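Local coordinates for OmpA family protein (Klebsiella pneumoniae subsp. pneumoniae, PDB 7RJJ) that probably binds peptidoglycan of the cell wall through this OmpA-like domain, here holding D-alanine in its pocket, at residues M12-T17 with T27-S32; W43-A48 with V112-V117. One frame throughout, in Å; residues are numbered along the deposited sequence.

Contact 1: residues M12-T17 with T27-S32; sequences MSLFDT and TKRLVS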
loop_
_atom_site.group_PDB
_atom_site.type_symbol
_atom_site.label_atom_id
_atom_site.label_comp_id
_atom_site.label_asym_id
_atom_site.label_seq_id
_atom_site.Cartn_x
_atom_site.Cartn_y
_atom_site.Cartn_z
HETATM N N MSE A 12 -2.042 2.201 -5.524
HETATM C CA MSE A 12 -1.609 3.571 -5.282
HETATM C C MSE A 12 -0.095 3.675 -5.477
HETATM O O MSE A 12 0.674 3.261 -4.612
HETATM C CB MSE A 12 -1.989 4.011 -3.860
HETATM C CG MSE A 12 -3.477 4.273 -3.649
HETATM SE SE MSE A 12 -3.846 4.879 -1.806
HETATM C CE MSE A 12 -3.088 3.397 -0.785
ATOM N N SER A 13 0.320 4.200 -6.639
ATOM C CA SER A 13 1.722 4.401 -6.969
ATOM C C SER A 13 2.161 5.760 -6.404
ATOM O O SER A 13 2.175 6.758 -7.178
ATOM C CB SER A 13 1.915 4.309 -8.465
ATOM O OG SER A 13 1.454 3.047 -8.945
ATOM N N LEU A 14 2.569 5.778 -5.135
ATOM C CA LEU A 14 2.862 7.029 -4.377
ATOM C C LEU A 14 4.342 7.154 -4.014
ATOM O O LEU A 14 4.620 7.910 -3.049
ATOM C CB LEU A 14 2.075 6.991 -3.055
ATOM C CG LEU A 14 0.598 6.616 -3.125
ATOM C CD1 LEU A 14 0.006 6.518 -1.719
ATOM C CD2 LEU A 14 -0.184 7.597 -3.969
ATOM N N PHE A 15 5.261 6.517 -4.745
ATOM C CA PHE A 15 6.663 6.537 -4.245
ATOM C C PHE A 15 7.720 6.718 -5.334
ATOM O O PHE A 15 7.608 6.107 -6.425
ATOM C CB PHE A 15 6.977 5.206 -3.552
ATOM C CG PHE A 15 5.979 4.829 -2.496
ATOM C CD1 PHE A 15 6.055 5.384 -1.227
ATOM C CD2 PHE A 15 4.934 3.968 -2.786
ATOM C CE1 PHE A 15 5.113 5.071 -0.265
ATOM C CE2 PHE A 15 3.990 3.662 -1.826
ATOM C CZ PHE A 15 4.087 4.206 -0.563
ATOM N N ASP A 16 8.728 7.541 -4.995
ATOM C CA ASP A 16 9.928 7.759 -5.840
ATOM C C ASP A 16 10.927 6.652 -5.497
ATOM O O ASP A 16 10.756 5.998 -4.421
ATOM C CB ASP A 16 10.553 9.141 -5.621
ATOM C CG ASP A 16 9.715 10.323 -6.153
ATOM O OD1 ASP A 16 9.023 10.197 -7.178
ATOM O OD2 ASP A 16 9.711 11.356 -5.446
ATOM N N THR A 17 11.905 6.451 -6.383
ATOM C CA THR A 17 12.959 5.413 -6.245
ATOM C C THR A 17 13.562 5.426 -4.836
ATOM O O THR A 17 13.854 6.523 -4.335
ATOM C CB THR A 17 14.050 5.620 -7.303
ATOM O OG1 THR A 17 13.408 5.554 -8.577
ATOM C CG2 THR A 17 15.169 4.604 -7.216
ATOM N N THR A 27 -2.232 12.926 -1.789
ATOM C CA THR A 27 -3.409 13.090 -0.888
ATOM C C THR A 27 -4.736 12.622 -1.506
ATOM O O THR A 27 -5.526 12.023 -0.780
ATOM C CB THR A 27 -3.530 14.536 -0.409
ATOM O OG1 THR A 27 -2.248 14.910 0.098
ATOM C CG2 THR A 27 -4.604 14.709 0.643
ATOM N N LYS A 28 -4.999 12.927 -2.777
ATOM C CA LYS A 28 -6.312 12.540 -3.362
ATOM C C LYS A 28 -6.463 11.016 -3.408
ATOM O O LYS A 28 -7.584 10.541 -3.079
ATOM C CB LYS A 28 -6.487 13.166 -4.748
ATOM C CG LYS A 28 -7.807 12.835 -5.426
ATOM C CD LYS A 28 -7.987 13.544 -6.747
ATOM C CE LYS A 28 -9.156 13.018 -7.552
ATOM N NZ LYS A 28 -10.433 13.107 -6.805
ATOM N N ARG A 29 -5.396 10.290 -3.782
ATOM C CA ARG A 29 -5.447 8.798 -3.859
ATOM C C ARG A 29 -5.554 8.198 -2.453
ATOM O O ARG A 29 -6.262 7.158 -2.286
ATOM C CB ARG A 29 -4.220 8.254 -4.600
ATOM C CG ARG A 29 -4.323 8.356 -6.114
ATOM C CD ARG A 29 -3.007 8.100 -6.820
ATOM N NE ARG A 29 -2.058 9.185 -6.596
ATOM C CZ ARG A 29 -0.866 9.292 -7.183
ATOM N NH1 ARG A 29 -0.456 8.369 -8.041
ATOM N NH2 ARG A 29 -0.091 10.331 -6.916
ATOM N N LEU A 30 -4.900 8.826 -1.474
ATOM C CA LEU A 30 -4.983 8.333 -0.074
ATOM C C LEU A 30 -6.399 8.530 0.460
ATOM O O LEU A 30 -6.960 7.571 1.064
ATOM C CB LEU A 30 -3.969 9.090 0.784
ATOM C CG LEU A 30 -2.509 8.741 0.526
ATOM C CD1 LEU A 30 -1.590 9.762 1.188
ATOM C CD2 LEU A 30 -2.200 7.330 1.002
ATOM N N VAL A 31 -6.944 9.740 0.282
ATOM C CA VAL A 31 -8.311 10.039 0.790
ATOM C C VAL A 31 -9.283 9.039 0.145
ATOM O O VAL A 31 -10.190 8.534 0.878
ATOM C CB VAL A 31 -8.701 11.515 0.553
ATOM C CG1 VAL A 31 -10.186 11.758 0.776
ATOM C CG2 VAL A 31 -7.872 12.460 1.420
ATOM N N SER A 32 -9.072 8.726 -1.149
ATOM C CA SER A 32 -9.992 7.799 -1.861
ATOM C C SER A 32 -9.997 6.419 -1.180
ATOM O O SER A 32 -11.108 5.844 -0.977
ATOM C CB SER A 32 -9.638 7.702 -3.319
ATOM O OG SER A 32 -10.510 6.796 -3.969
HETATM O O HOH W 1 -1.663 5.685 -8.325
#
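Arg29 reaches back from the first turns of helix 27-38 over the loop 12-17, and its course from backbone to guanidinium sets out most of the contact. Its CB touches both Met12 CG and Leu14 CD2, which lie toward the same side of it. Further out, CD lies 4.0 Å from the same Leu14 CD2, and NE comes within 3.6 Å of that methyl. A bend at chi3 (-70°) turns the planar end so that Leu14 CD2 sits over one face of the guanidinium, offset toward its rim. NH1 then approaches Ser13 O at 3.2 Å, obliquely to the plane of the group, and donates at 3.0 Å to a water that lies in that plane at its edge. The water also accepts from Ser13 N, so it bridges loop and helix, while NH2 is held by Gly25 O. With a methyl on one face and polar partners for both terminal nitrogens, the rotation of the group is well defined.

Beside the guanidinium the contact is largely apolar. Leu14 divides its methyls: CD2 serves Arg29, and CD1 meets Leu30 CD2 at 3.6 Å. The selenium of Met12, a selenomethionine, lies against the carbonyl oxygen Arg29 O at 3.4 Å and also touches Leu30. Ser13, meanwhile, centres an inverse gamma turn and hydrogen-bonds through OG to Leu108 O. The loop continues to Thr17, part of the D-alanine pocket, and the arrangement is that of an OmpA-like peptidoglycan-binding domain, in which a loop leading to the ligand site packs against the first long helix.

Contact 2: residues W43-A48 with V112-V117; sequences WLIVVA and VEISLV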
loop_
_atom_site.group_PDB
_atom_site.type_symbol
_atom_site.label_atom_id
_atom_site.label_comp_id
_atom_site.label_asym_id
_atom_site.label_seq_id
_atom_site.Cartn_x
_atom_site.Cartn_y
_atom_site.Cartn_z
ATOM N N TRP A 43 -13.355 -4.310 9.176
ATOM C CA TRP A 43 -12.713 -5.287 8.256
ATOM C C TRP A 43 -11.192 -5.209 8.432
ATOM O O TRP A 43 -10.689 -4.089 8.668
ATOM C CB TRP A 43 -13.099 -4.990 6.802
ATOM C CG TRP A 43 -14.519 -5.276 6.430
ATOM C CD1 TRP A 43 -15.656 -4.948 7.112
ATOM C CD2 TRP A 43 -14.953 -5.822 5.175
ATOM N NE1 TRP A 43 -16.759 -5.335 6.400
ATOM C CE2 TRP A 43 -16.358 -5.863 5.201
ATOM C CE3 TRP A 43 -14.281 -6.312 4.053
ATOM C CZ2 TRP A 43 -17.106 -6.379 4.143
ATOM C CZ3 TRP A 43 -15.017 -6.817 3.009
ATOM C CH2 TRP A 43 -16.411 -6.840 3.048
ATOM N N LEU A 44 -10.488 -6.337 8.337
ATOM C CA LEU A 44 -9.005 -6.287 8.365
ATOM C C LEU A 44 -8.526 -5.535 7.115
ATOM O O LEU A 44 -8.973 -5.895 5.994
ATOM C CB LEU A 44 -8.418 -7.699 8.382
ATOM C CG LEU A 44 -6.892 -7.769 8.381
ATOM C CD1 LEU A 44 -6.320 -7.239 9.690
ATOM C CD2 LEU A 44 -6.408 -9.194 8.130
ATOM N N ILE A 45 -7.632 -4.568 7.306
ATOM C CA ILE A 45 -7.061 -3.738 6.206
ATOM C C ILE A 45 -5.688 -4.325 5.909
ATOM O O ILE A 45 -4.752 -4.078 6.702
ATOM C CB ILE A 45 -6.990 -2.244 6.589
ATOM C CG1 ILE A 45 -8.322 -1.721 7.134
ATOM C CG2 ILE A 45 -6.498 -1.397 5.420
ATOM C CD1 ILE A 45 -8.216 -0.371 7.780
ATOM N N VAL A 46 -5.595 -5.135 4.860
ATOM C CA VAL A 46 -4.276 -5.723 4.522
ATOM C C VAL A 46 -3.577 -4.717 3.611
ATOM O O VAL A 46 -4.092 -4.449 2.513
ATOM C CB VAL A 46 -4.399 -7.124 3.895
ATOM C CG1 VAL A 46 -3.054 -7.633 3.381
ATOM C CG2 VAL A 46 -5.032 -8.115 4.856
ATOM N N VAL A 47 -2.459 -4.174 4.072
ATOM C CA VAL A 47 -1.711 -3.129 3.320
ATOM C C VAL A 47 -0.434 -3.777 2.772
ATOM O O VAL A 47 0.426 -4.153 3.581
ATOM C CB VAL A 47 -1.404 -1.915 4.216
ATOM C CG1 VAL A 47 -0.827 -0.771 3.394
ATOM C CG2 VAL A 47 -2.632 -1.441 4.971
ATOM N N ALA A 48 -0.354 -3.939 1.452
ATOM C CA ALA A 48 0.779 -4.640 0.806
ATOM C C ALA A 48 1.629 -3.660 0.000
ATOM O O ALA A 48 1.068 -2.940 -0.876
ATOM C CB ALA A 48 0.260 -5.754 -0.065
ATOM N N VAL A 112 1.468 0.705 -3.250
ATOM C CA VAL A 112 0.814 -0.043 -2.144
ATOM C C VAL A 112 -0.580 -0.459 -2.630
ATOM O O VAL A 112 -1.226 0.332 -3.348
ATOM C CB VAL A 112 0.766 0.785 -0.848
ATOM C CG1 VAL A 112 -0.334 0.311 0.089
ATOM C CG2 VAL A 112 2.119 0.820 -0.155
ATOM N N GLU A 113 -0.974 -1.684 -2.291
ATOM C CA GLU A 113 -2.287 -2.291 -2.607
ATOM C C GLU A 113 -2.992 -2.543 -1.269
ATOM O O GLU A 113 -2.291 -2.956 -0.315
ATOM C CB GLU A 113 -2.102 -3.627 -3.332
ATOM C CG GLU A 113 -1.337 -3.553 -4.643
ATOM C CD GLU A 113 -2.093 -2.992 -5.833
ATOM O OE1 GLU A 113 -3.284 -2.602 -5.663
ATOM O OE2 GLU A 113 -1.502 -2.978 -6.948
ATOM N N ILE A 114 -4.288 -2.260 -1.188
ATOM C CA ILE A 114 -5.061 -2.495 0.066
ATOM C C ILE A 114 -6.183 -3.492 -0.234
ATOM O O ILE A 114 -6.874 -3.342 -1.272
ATOM C CB ILE A 114 -5.590 -1.171 0.657
ATOM C CG1 ILE A 114 -4.442 -0.239 1.055
ATOM C CG2 ILE A 114 -6.521 -1.433 1.834
ATOM C CD1 ILE A 114 -4.875 1.143 1.487
ATOM N N SER A 115 -6.302 -4.512 0.614
ATOM C CA SER A 115 -7.401 -5.498 0.496
ATOM C C SER A 115 -8.179 -5.476 1.812
ATOM O O SER A 115 -7.514 -5.469 2.871
ATOM C CB SER A 115 -6.890 -6.871 0.202
ATOM O OG SER A 115 -6.182 -6.901 -1.022
ATOM N N LEU A 116 -9.510 -5.421 1.751
ATOM C CA LEU A 116 -10.331 -5.430 2.998
ATOM C C LEU A 116 -10.860 -6.858 3.195
ATOM O O LEU A 116 -11.501 -7.397 2.280
ATOM C CB LEU A 116 -11.428 -4.374 2.890
ATOM C CG LEU A 116 -10.952 -2.985 2.457
ATOM C CD1 LEU A 116 -12.118 -2.017 2.337
ATOM C CD2 LEU A 116 -9.908 -2.439 3.410
ATOM N N VAL A 117 -10.536 -7.462 4.338
ATOM C CA VAL A 117 -10.868 -8.890 4.593
ATOM C C VAL A 117 -11.894 -8.961 5.718
ATOM O O VAL A 117 -11.620 -8.567 6.844
ATOM C CB VAL A 117 -9.588 -9.681 4.919
ATOM C CG1 VAL A 117 -9.881 -11.147 5.136
ATOM C CG2 VAL A 117 -8.528 -9.486 3.841
HETATM O O HOH W 2 -3.719 -6.232 -0.350
#
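Ile45 and Ile114 lie side by side at the apolar centre, their CG2 methyls 3.6 Å apart and their side chains pointing the same way. Each CG2 is anti to its own backbone N, which turns the two methyls toward one another across the strands. Leu116 joins on the same face, its CD2 touching both CG1 and CG2 of Ile45. Toward the other end of that face Val47 CG1 meets Val112 CG1 at 3.5 Å, and both valines press on Val71 of helix 57-77.

Beneath these side chains the two strands run antiparallel, their short axes at 158°. They are the central pair of the four-stranded mixed sheet of the OmpA-like alpha/beta fold, with strand 7-8 beyond 112-117 and strand 86-90 beyond 43-49. Leu44 with Val117, Val46 with Ser115 and Ala48 with Glu113 are hydrogen-bonded pairs, alternating with the non-hydrogen-bonded pairs Ile45-Leu116 and Val47-Ile114. The bond from Ala48 N to Glu113 O is 2.8 Å long and nearly straight, at 174°. At the other end Leu44 N to Val117 O is more bent, 142°. Each of the carbonyls of Leu44, Val46 and Ala48 also receives a CA-H...O contact, as from Ile114 CA to Val46 O at 3.3 Å.

Trp43 flanks the Leu44-Val117 end, turning the edge of its ring to the backbone of Leu116, with CE3 3.6 Å from Leu116 CB. On the face bearing Val46 and Ser115, Val46 CG2 still finds Val117 CG2 at 3.9 Å, but polar groups take over. Ser115 OG lies 2.6 Å from a water that also donates weakly to Val46 O. Farther along, Glu113 bends its carboxylate away from strand 43-48 into a salt bridge with Arg111.

From the N terminus, the chain leaves strand 7-8, enters the loop holding 12-17 and soon returns as helix 27-38, so contact 1 closes a short loop of nine intervening residues. The same helix leads on to strand 43-49, where contact 2 opens; it closes only after helix 57-77, strand 86-90 and helix 103-109 have been traversed. The two contacts therefore follow in series, neither enclosing nor crossing the other. They lie on opposite sides of the chain's centre, yet touch: Met12 N probably hydrogen-bonds to Val112 O, and Phe15 packs on Val112. Together they tie the ligand-side loop and first helix to the central sheet.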